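Local coordinates for uncharacterized hypothetical protein (Parabacteroides merdae, PDB 4EI0) that is of unknown function but belongs to the DUF4466 family and folds largely into antiparallel beta sheets, at residues B[44-47]-B[48-52]; B[90-94]-B[95-99]; B[177-180]-B[181-184]; B[255-258]-B[259-263]. All blocks are in the same frame, centred on the assembly; numbering follows the deposited sequence.

Contact 1: B[44-47]-B[48-52]; sequences IPNE and LGKLS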
loop_
_atom_site.group_PDB
_atom_site.type_symbol
_atom_site.label_atom_id
_atom_site.label_comp_id
_atom_site.label_asym_id
_atom_site.label_seq_id
_atom_site.Cartn_x
_atom_site.Cartn_y
_atom_site.Cartn_z
ATOM N N ILE B 44 -9.519 4.993 -8.227
ATOM C CA ILE B 44 -10.488 6.029 -8.376
ATOM C C ILE B 44 -10.005 7.157 -7.494
ATOM O O ILE B 44 -9.487 6.906 -6.424
ATOM C CB ILE B 44 -11.909 5.564 -7.997
ATOM C CG1 ILE B 44 -12.940 6.662 -8.351
ATOM C CG2 ILE B 44 -12.015 5.196 -6.524
ATOM C CD1 ILE B 44 -14.388 6.240 -8.185
ATOM N N PRO B 45 -10.104 8.409 -7.962
ATOM C CA PRO B 45 -9.741 9.484 -7.050
ATOM C C PRO B 45 -10.602 9.399 -5.788
ATOM O O PRO B 45 -11.823 9.211 -5.855
ATOM C CB PRO B 45 -10.027 10.752 -7.870
ATOM C CG PRO B 45 -9.968 10.293 -9.291
ATOM C CD PRO B 45 -10.561 8.921 -9.263
ATOM N N ASN B 46 -9.948 9.490 -4.623
ATOM C CA ASN B 46 -10.590 9.217 -3.336
ATOM C C ASN B 46 -11.782 10.096 -3.037
ATOM O O ASN B 46 -12.732 9.638 -2.433
ATOM C CB ASN B 46 -9.601 9.383 -2.189
ATOM C CG ASN B 46 -10.079 8.725 -0.898
ATOM O OD1 ASN B 46 -10.551 7.579 -0.909
ATOM N ND2 ASN B 46 -9.964 9.437 0.201
ATOM N N GLU B 47 -11.767 11.327 -3.520
ATOM C CA GLU B 47 -12.875 12.248 -3.284
ATOM C C GLU B 47 -14.129 11.936 -4.135
ATOM O O GLU B 47 -15.213 12.360 -3.779
ATOM C CB GLU B 47 -12.410 13.701 -3.463
ATOM C CG GLU B 47 -12.199 14.151 -4.897
ATOM C CD GLU B 47 -10.854 13.758 -5.544
ATOM O OE1 GLU B 47 -10.036 12.933 -5.005
ATOM O OE2 GLU B 47 -10.625 14.296 -6.661
ATOM N N LEU B 48 -13.978 11.154 -5.200
ATOM C CA LEU B 48 -15.099 10.770 -6.080
ATOM C C LEU B 48 -15.848 9.519 -5.602
ATOM O O LEU B 48 -17.053 9.386 -5.815
ATOM C CB LEU B 48 -14.630 10.575 -7.524
ATOM C CG LEU B 48 -14.007 11.754 -8.286
ATOM C CD1 LEU B 48 -13.675 11.328 -9.733
ATOM C CD2 LEU B 48 -14.865 13.017 -8.282
ATOM N N GLY B 49 -15.165 8.593 -4.937
ATOM C CA GLY B 49 -15.855 7.467 -4.360
ATOM C C GLY B 49 -14.853 6.386 -3.999
ATOM O O GLY B 49 -13.692 6.670 -3.739
ATOM N N LYS B 50 -15.333 5.155 -3.958
ATOM C CA LYS B 50 -14.537 4.004 -3.520
ATOM C C LYS B 50 -14.808 2.790 -4.409
ATOM O O LYS B 50 -15.838 2.694 -5.080
ATOM C CB LYS B 50 -14.828 3.661 -2.066
ATOM C CG LYS B 50 -14.760 4.791 -1.031
ATOM C CD LYS B 50 -13.361 5.253 -0.780
ATOM C CE LYS B 50 -13.305 6.387 0.216
ATOM N NZ LYS B 50 -13.665 7.639 -0.487
ATOM N N LEU B 51 -13.889 1.840 -4.397
ATOM C CA LEU B 51 -14.034 0.631 -5.195
ATOM C C LEU B 51 -15.186 -0.227 -4.623
ATOM O O LEU B 51 -15.230 -0.446 -3.427
ATOM C CB LEU B 51 -12.700 -0.142 -5.214
ATOM C CG LEU B 51 -11.507 0.581 -5.828
ATOM C CD1 LEU B 51 -10.358 -0.430 -5.932
ATOM C CD2 LEU B 51 -11.813 1.168 -7.224
ATOM N N SER B 52 -16.073 -0.772 -5.507
ATOM C CA SER B 52 -17.207 -1.640 -5.094
ATOM C C SER B 52 -17.043 -3.130 -5.371
ATOM O O SER B 52 -17.352 -3.979 -4.502
ATOM C CB SER B 52 -18.500 -1.162 -5.768
ATOM O OG SER B 52 -18.649 0.247 -5.514
#

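Contact 2: B[90-94]-B[95-99]; sequences SQTNG and TTTVI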
loop_
_atom_site.group_PDB
_atom_site.type_symbol
_atom_site.label_atom_id
_atom_site.label_comp_id
_atom_site.label_asym_id
_atom_site.label_seq_id
_atom_site.Cartn_x
_atom_site.Cartn_y
_atom_site.Cartn_z
ATOM N N SER B 90 -14.255 -14.457 -3.275
ATOM C CA SER B 90 -14.763 -14.464 -4.639
ATOM C C SER B 90 -15.732 -15.602 -4.873
ATOM O O SER B 90 -15.763 -16.609 -4.139
ATOM C CB SER B 90 -13.627 -14.509 -5.674
ATOM O OG SER B 90 -12.914 -15.685 -5.677
ATOM N N GLN B 91 -16.550 -15.414 -5.885
ATOM C CA GLN B 91 -17.474 -16.415 -6.327
ATOM C C GLN B 91 -17.285 -16.604 -7.802
ATOM O O GLN B 91 -17.294 -15.635 -8.556
ATOM C CB GLN B 91 -18.911 -15.961 -6.133
ATOM C CG GLN B 91 -19.270 -15.658 -4.687
ATOM C CD GLN B 91 -20.657 -15.032 -4.595
ATOM O OE1 GLN B 91 -20.810 -13.885 -4.182
ATOM N NE2 GLN B 91 -21.671 -15.770 -5.053
ATOM N N THR B 92 -17.186 -17.845 -8.235
ATOM C CA THR B 92 -17.036 -18.133 -9.693
ATOM C C THR B 92 -18.201 -18.981 -10.155
ATOM O O THR B 92 -18.574 -19.964 -9.507
ATOM C CB THR B 92 -15.702 -18.849 -9.968
ATOM O OG1 THR B 92 -14.615 -18.017 -9.567
ATOM C CG2 THR B 92 -15.530 -19.215 -11.452
ATOM N N ASN B 93 -18.881 -18.530 -11.198
ATOM C CA ASN B 93 -19.873 -19.334 -11.848
ATOM C C ASN B 93 -19.498 -19.460 -13.340
ATOM O O ASN B 93 -19.588 -18.478 -14.087
ATOM C CB ASN B 93 -21.252 -18.714 -11.561
ATOM C CG ASN B 93 -21.531 -18.607 -10.044
ATOM O OD1 ASN B 93 -21.401 -17.530 -9.457
ATOM N ND2 ASN B 93 -21.836 -19.751 -9.396
ATOM N N GLY B 94 -19.058 -20.649 -13.748
ATOM C CA GLY B 94 -18.633 -20.895 -15.138
ATOM C C GLY B 94 -17.450 -19.993 -15.484
ATOM O O GLY B 94 -16.406 -20.004 -14.836
ATOM N N THR B 95 -17.648 -19.151 -16.487
ATOM C CA THR B 95 -16.609 -18.239 -16.943
ATOM C C THR B 95 -16.359 -17.011 -16.082
ATOM O O THR B 95 -15.365 -16.324 -16.293
ATOM C CB THR B 95 -16.999 -17.683 -18.300
ATOM O OG1 THR B 95 -18.279 -17.022 -18.179
ATOM C CG2 THR B 95 -17.131 -18.831 -19.323
ATOM N N THR B 96 -17.252 -16.717 -15.136
ATOM C CA THR B 96 -17.262 -15.416 -14.451
ATOM C C THR B 96 -16.946 -15.505 -12.972
ATOM O O THR B 96 -17.626 -16.212 -12.227
ATOM C CB THR B 96 -18.628 -14.730 -14.671
ATOM O OG1 THR B 96 -18.826 -14.691 -16.081
ATOM C CG2 THR B 96 -18.704 -13.259 -14.111
ATOM N N THR B 97 -15.920 -14.773 -12.574
ATOM C CA THR B 97 -15.491 -14.666 -11.190
ATOM C C THR B 97 -15.793 -13.240 -10.717
ATOM O O THR B 97 -15.395 -12.302 -11.369
ATOM C CB THR B 97 -13.993 -14.947 -11.058
ATOM O OG1 THR B 97 -13.708 -16.282 -11.487
ATOM C CG2 THR B 97 -13.509 -14.693 -9.612
ATOM N N VAL B 98 -16.496 -13.094 -9.601
ATOM C CA VAL B 98 -16.814 -11.774 -9.067
ATOM C C VAL B 98 -16.340 -11.711 -7.638
ATOM O O VAL B 98 -16.346 -12.725 -6.905
ATOM C CB VAL B 98 -18.323 -11.486 -9.158
ATOM C CG1 VAL B 98 -19.098 -12.410 -8.224
ATOM C CG2 VAL B 98 -18.601 -10.008 -8.900
ATOM N N ILE B 99 -15.900 -10.530 -7.235
ATOM C CA ILE B 99 -15.500 -10.308 -5.858
ATOM C C ILE B 99 -15.968 -8.888 -5.443
ATOM O O ILE B 99 -15.878 -7.955 -6.238
ATOM C CB ILE B 99 -13.992 -10.476 -5.672
ATOM C CG1 ILE B 99 -13.661 -10.551 -4.186
ATOM C CG2 ILE B 99 -13.277 -9.335 -6.391
ATOM C CD1 ILE B 99 -12.243 -11.001 -3.879
HETATM O O HOH W 1 -19.034 -11.836 -4.931
#

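Contact 3: B[177-180]-B[181-184]; sequences IYSK and ADLQ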
loop_
_atom_site.group_PDB
_atom_site.type_symbol
_atom_site.label_atom_id
_atom_site.label_comp_id
_atom_site.label_asym_id
_atom_site.label_seq_id
_atom_site.Cartn_x
_atom_site.Cartn_y
_atom_site.Cartn_z
ATOM N N ILE B 177 3.438 -44.751 -12.428
ATOM C CA ILE B 177 4.356 -45.783 -11.929
ATOM C C ILE B 177 3.513 -46.909 -11.339
ATOM O O ILE B 177 2.838 -46.722 -10.350
ATOM C CB ILE B 177 5.317 -45.260 -10.810
ATOM C CG1 ILE B 177 5.949 -43.885 -11.146
ATOM C CG2 ILE B 177 6.358 -46.301 -10.530
ATOM C CD1 ILE B 177 6.688 -43.821 -12.458
ATOM N N TYR B 178 3.568 -48.060 -11.984
ATOM C CA TYR B 178 2.948 -49.307 -11.571
ATOM C C TYR B 178 4.017 -50.079 -10.850
ATOM O O TYR B 178 5.178 -49.934 -11.158
ATOM C CB TYR B 178 2.488 -50.124 -12.804
ATOM C CG TYR B 178 1.258 -49.517 -13.453
ATOM C CD1 TYR B 178 0.032 -49.517 -12.780
ATOM C CD2 TYR B 178 1.324 -48.877 -14.680
ATOM C CE1 TYR B 178 -1.092 -48.918 -13.337
ATOM C CE2 TYR B 178 0.185 -48.275 -15.247
ATOM C CZ TYR B 178 -1.020 -48.318 -14.572
ATOM O OH TYR B 178 -2.147 -47.741 -15.102
ATOM N N SER B 179 3.605 -50.898 -9.900
ATOM C CA SER B 179 4.497 -51.709 -9.081
ATOM C C SER B 179 4.405 -53.153 -9.418
ATOM O O SER B 179 3.544 -53.594 -10.182
ATOM C CB SER B 179 4.099 -51.579 -7.610
ATOM O OG SER B 179 2.774 -52.063 -7.418
ATOM N N LYS B 180 5.300 -53.924 -8.833
ATOM C CA LYS B 180 5.276 -55.350 -8.995
ATOM C C LYS B 180 3.988 -55.951 -8.412
ATOM O O LYS B 180 3.500 -56.943 -8.928
ATOM C CB LYS B 180 6.531 -55.969 -8.385
ATOM C CG LYS B 180 7.792 -55.671 -9.200
ATOM C CD LYS B 180 9.069 -56.132 -8.504
ATOM C CE LYS B 180 10.217 -56.241 -9.505
ATOM N NZ LYS B 180 11.526 -56.613 -8.927
ATOM N N ALA B 181 3.444 -55.338 -7.361
ATOM C CA ALA B 181 2.192 -55.790 -6.760
ATOM C C ALA B 181 1.073 -55.556 -7.742
ATOM O O ALA B 181 0.213 -56.410 -7.904
ATOM C CB ALA B 181 1.891 -55.010 -5.506
ATOM N N ASP B 182 1.094 -54.393 -8.399
ATOM C CA ASP B 182 0.057 -54.064 -9.397
ATOM C C ASP B 182 -0.004 -55.116 -10.474
ATOM O O ASP B 182 -1.077 -55.637 -10.791
ATOM C CB ASP B 182 0.273 -52.716 -10.011
ATOM C CG ASP B 182 0.137 -51.580 -9.013
ATOM O OD1 ASP B 182 -0.656 -51.674 -8.062
ATOM O OD2 ASP B 182 0.856 -50.574 -9.173
ATOM N N LEU B 183 1.158 -55.502 -10.984
ATOM C CA LEU B 183 1.219 -56.535 -11.998
ATOM C C LEU B 183 0.870 -57.928 -11.504
ATOM O O LEU B 183 0.460 -58.757 -12.312
ATOM C CB LEU B 183 2.585 -56.541 -12.725
ATOM C CG LEU B 183 2.669 -55.608 -13.949
ATOM C CD1 LEU B 183 2.431 -54.156 -13.557
ATOM C CD2 LEU B 183 3.967 -55.784 -14.705
ATOM N N GLN B 184 1.094 -58.252 -10.221
ATOM C CA GLN B 184 0.748 -59.605 -9.747
ATOM C C GLN B 184 -0.790 -59.766 -9.742
ATOM O O GLN B 184 -1.319 -60.835 -10.134
ATOM C CB GLN B 184 1.349 -59.930 -8.360
ATOM C CG GLN B 184 1.100 -61.393 -7.934
ATOM C CD GLN B 184 -0.300 -61.630 -7.357
ATOM O OE1 GLN B 184 -0.870 -60.762 -6.687
ATOM N NE2 GLN B 184 -0.868 -62.793 -7.642
#

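Contact 4: B[255-258]-B[259-263]; sequences DDLD and FETID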
loop_
_atom_site.group_PDB
_atom_site.type_symbol
_atom_site.label_atom_id
_atom_site.label_comp_id
_atom_site.label_asym_id
_atom_site.label_seq_id
_atom_site.Cartn_x
_atom_site.Cartn_y
_atom_site.Cartn_z
ATOM N N ASP B 255 8.788 -26.900 -24.344
ATOM C CA ASP B 255 7.436 -26.566 -24.786
ATOM C C ASP B 255 7.023 -27.560 -25.880
ATOM O O ASP B 255 7.787 -28.498 -26.264
ATOM C CB ASP B 255 7.343 -25.081 -25.240
ATOM C CG ASP B 255 5.897 -24.507 -25.218
ATOM O OD1 ASP B 255 4.918 -25.245 -24.986
ATOM O OD2 ASP B 255 5.750 -23.295 -25.473
ATOM N N ASP B 256 5.810 -27.382 -26.374
ATOM C CA ASP B 256 5.279 -28.253 -27.416
ATOM C C ASP B 256 6.217 -28.374 -28.649
ATOM O O ASP B 256 6.363 -29.426 -29.207
ATOM C CB ASP B 256 3.898 -27.758 -27.879
ATOM C CG ASP B 256 2.825 -27.764 -26.754
ATOM O OD1 ASP B 256 3.138 -27.716 -25.550
ATOM O OD2 ASP B 256 1.625 -27.844 -27.114
ATOM N N LEU B 257 6.801 -27.277 -29.093
ATOM C CA LEU B 257 7.584 -27.293 -30.334
ATOM C C LEU B 257 8.842 -28.179 -30.182
ATOM O O LEU B 257 9.240 -28.866 -31.113
ATOM C CB LEU B 257 7.951 -25.857 -30.751
ATOM C CG LEU B 257 8.944 -25.694 -31.925
ATOM C CD1 LEU B 257 8.274 -26.169 -33.216
ATOM C CD2 LEU B 257 9.491 -24.265 -32.010
ATOM N N ASP B 258 9.439 -28.175 -28.993
ATOM C CA ASP B 258 10.595 -29.018 -28.680
ATOM C C ASP B 258 10.234 -30.500 -28.830
ATOM O O ASP B 258 11.044 -31.284 -29.305
ATOM C CB ASP B 258 11.065 -28.766 -27.248
ATOM C CG ASP B 258 11.470 -27.313 -27.025
ATOM O OD1 ASP B 258 12.320 -26.821 -27.780
ATOM O OD2 ASP B 258 10.930 -26.640 -26.112
ATOM N N PHE B 259 9.033 -30.892 -28.406
ATOM C CA PHE B 259 8.579 -32.276 -28.633
ATOM C C PHE B 259 8.356 -32.604 -30.088
ATOM O O PHE B 259 8.707 -33.727 -30.551
ATOM C CB PHE B 259 7.332 -32.582 -27.836
ATOM C CG PHE B 259 7.617 -32.879 -26.411
ATOM C CD1 PHE B 259 8.285 -34.018 -26.096
ATOM C CD2 PHE B 259 7.264 -31.987 -25.406
ATOM C CE1 PHE B 259 8.596 -34.309 -24.798
ATOM C CE2 PHE B 259 7.552 -32.286 -24.091
ATOM C CZ PHE B 259 8.217 -33.448 -23.801
ATOM N N GLU B 260 7.782 -31.640 -30.816
ATOM C CA GLU B 260 7.550 -31.815 -32.247
ATOM C C GLU B 260 8.850 -31.961 -33.035
ATOM O O GLU B 260 8.868 -32.660 -34.028
ATOM C CB GLU B 260 6.770 -30.631 -32.839
ATOM C CG GLU B 260 5.280 -30.609 -32.513
ATOM C CD GLU B 260 4.469 -31.723 -33.211
ATOM O OE1 GLU B 260 5.012 -32.434 -34.084
ATOM O OE2 GLU B 260 3.265 -31.889 -32.876
ATOM N N THR B 261 9.915 -31.293 -32.600
ATOM C CA THR B 261 11.132 -31.157 -33.399
ATOM C C THR B 261 12.336 -31.945 -32.827
ATOM O O THR B 261 13.349 -31.998 -33.465
ATOM C CB THR B 261 11.525 -29.671 -33.597
ATOM O OG1 THR B 261 11.777 -29.080 -32.334
ATOM C CG2 THR B 261 10.430 -28.848 -34.341
ATOM N N ILE B 262 12.234 -32.592 -31.664
ATOM C CA ILE B 262 13.337 -33.474 -31.174
ATOM C C ILE B 262 13.650 -34.577 -32.209
ATOM O O ILE B 262 12.743 -35.210 -32.778
ATOM C CB ILE B 262 13.050 -34.065 -29.750
ATOM C CG1 ILE B 262 14.313 -34.677 -29.139
ATOM C CG2 ILE B 262 11.904 -35.073 -29.744
ATOM C CD1 ILE B 262 15.231 -33.634 -28.536
ATOM N N ASP B 263 14.933 -34.775 -32.499
ATOM C CA ASP B 263 15.362 -35.825 -33.420
ATOM C C ASP B 263 15.561 -37.101 -32.645
ATOM O O ASP B 263 16.433 -37.159 -31.762
ATOM C CB ASP B 263 16.681 -35.454 -34.090
ATOM C CG ASP B 263 17.089 -36.447 -35.171
ATOM O OD1 ASP B 263 16.415 -37.476 -35.353
ATOM O OD2 ASP B 263 18.082 -36.171 -35.867
#

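Contact 1: B[44-47]-B[48-52]
The flat amide of N46 has the ammonium of K50 over one face. K50 NZ lies 3.1 Å from N46 OD1, well above the amide plane, and the bond is weak. The motif is a type I beta turn from P45 to L48, in the loop that joins strand 35-43 to strand 51-58. Those two strands belong to different sheets. The turn is closed by L48 N, which donates to P45 O over 3.0 Å.

The firmer bond of K50 goes to the backbone. NZ reaches N46 O at 2.9 Å, and here it lies in the carbonyl plane. The lysine chain gets there by bending twice, at chi2 (-71°) and at chi4 (-79°), so that it doubles back over the turn. One ammonium thus meets both the backbone and the side-chain oxygen of N46. A third contact, to G49 O, is weak. P83 of the second subunit also packs on N46, which places the loop at the subunit interface.

The P45 ring meets a leucine branch. L48 CD1 approaches P45 CG at 3.9 Å and is nearly as close to CB and CD. The I44 side chain is buried and starts out toward residues 48-52. G49 has backbone angles at which a side chain would run into the preceding carbonyl O. I44 CG2 sits 3.6 Å from G49 O and 4.1 Å from L51 CD2.

Contact 2: B[90-94]-B[95-99]
T92 OG1 and T97 OG1 are 2.7 Å apart and hydrogen-bonded, with either able to donate. They bridge a beta hairpin of strands 91-93 and 96-100, closed by a type II' turn from N93 to T96. T92 OG1 also bonds T66 O, which ties the hairpin to the neighbouring loop. Both threonines hold OG1 beside their own backbone N (chi1 -61° for T92, -62° for T97), and this brings the two hydroxyls together at a non-hydrogen-bonded pair. A valine in place of T92 would probably leave T97 OG1 and T66 O without this hydroxyl and weaken the tie to the loop.

Backbone bonds flank the pair. Q91 N donates to V98 O and V98 N to Q91 O, each at 2.9 Å. At the turn, N93 N donates to T96 O over 2.8 Å. The return bond from T96 N to N93 O is longer, 3.1 Å. G94 takes the first corner of the turn with positive phi (61°), suited to a residue without a side chain. Beside it, T95 OG1 and T96 OG1 are bonded to each other.

Side chains alternate between the two faces of the hairpin: Q91, N93, T96 and V98 on one, T92 and T97 on the other. On the face of T92 and T97, the T97 side chain also touches F68 and Y112 of the other sheet. S90 OG bonds F68 N. Its carbon, S90 CB, lies 3.9 Å from T97 CG2 and 4.0 Å from I99 CB.

Contact 3: B[177-180]-B[181-184]
S179 and D182 form a capping box at the start of helix 180-185, just after strand 176-178. S179 is the N-cap. Two reciprocal bonds make the box. D182 N donates to S179 OG over 3.0 Å. In return S179 N donates to D182 OD2 at 2.9 Å, fairly straight (162°), but from above the carboxylate plane. The serine hydroxyl sits between its own backbone N and carbonyl carbon (chi1 62°), which turns OG toward the first turn of the helix. An alanine in place of D182 is likely to leave S179 N without its acceptor, with only the D182 N to S179 OG half of the box remaining.

The helical backbone bonds begin at once. L183 N donates to S179 O over 3.2 Å, and Q184 N to K180 O over 3.0 Å.

The aromatic contact involves the same carboxylate. D182 OD2 lies at the edge of the Y178 ring, near its plane, 3.8 Å from CD1. Ring and carboxylate planes are 86° apart. The far end of the tyrosine is held by others: OH bonds K192 and N170.

Apolar packing is slight within the turn. L183 CD1 rests 4.1 Å from Y178 CB. L183 also packs on Y165 of strand 165-167 and on L189 and P225 in loops.

The box supplies acceptors for two backbone N-H groups at the strand-to-helix junction. The negative charge of D182 at the helix start would probably also interact favourably with the helix dipole.

Contact 4: B[255-258]-B[259-263]
L257 O is gripped twice by T261, at the end of the short helix 256-261. T261 OG1 donates to it over 2.8 Å, from above the carbonyl plane. T261 N also reaches it, at 2.9 Å, but at 130° that bond is weak. The hydroxyl is placed by chi1 of 61°, which sets OG1 between the backbone N and the carbonyl carbon and directs it back along the helix. The methyl of the same side chain, CG2, lies 3.6 Å from L257 CD1.

One step earlier, E260 N makes a sound bond to D256 O, 3.1 Å long and in the carbonyl plane. I262 N donates to D258 O over 2.9 Å, and I262 is where the backbone leaves helical angles. Upstream, D255 is the N-cap, though its side chain makes no capping bond. In one of the two conformers of D255, its N donates to D258 OD2 over 2.8 Å, using the anti lone pair of that oxygen.

F259 is buried and turns its ring toward the sheet, onto Y292 and K308.

Bonds from E260 OE2 to Y310 OH and F259 O to R290 tie the helix to strands 302-311 and 289-299, and D256 ties it to the loop at S149 and K150. The threonine hydroxyl gives L257 O a further donor where the helical bonding weakens. The carboxylates gathered at the N-terminal end would probably suit the helix dipole.

Overall arrangement
The four contacts are local and lie in series along an elongated chain without touching. Contacts 1 and 2 share a sheet: strand 51-58, which contact 1 leads into, neighbours strand 96-100 of contact 2. Their centres are about 23 Å apart, nearest atoms about 5 Å. Contacts 3 and 4 come later in the chain, at two short helices associated with different sheets, with centres about 31 Å apart. Contacts 1 and 3 are the most distant pair, about 62 Å between centres; they, like contacts 2 and 4 at about 36 Å, lie on opposite sides of the chain's centre. Only contact 1 meets the second subunit. The function is unknown, and no site can be related to them.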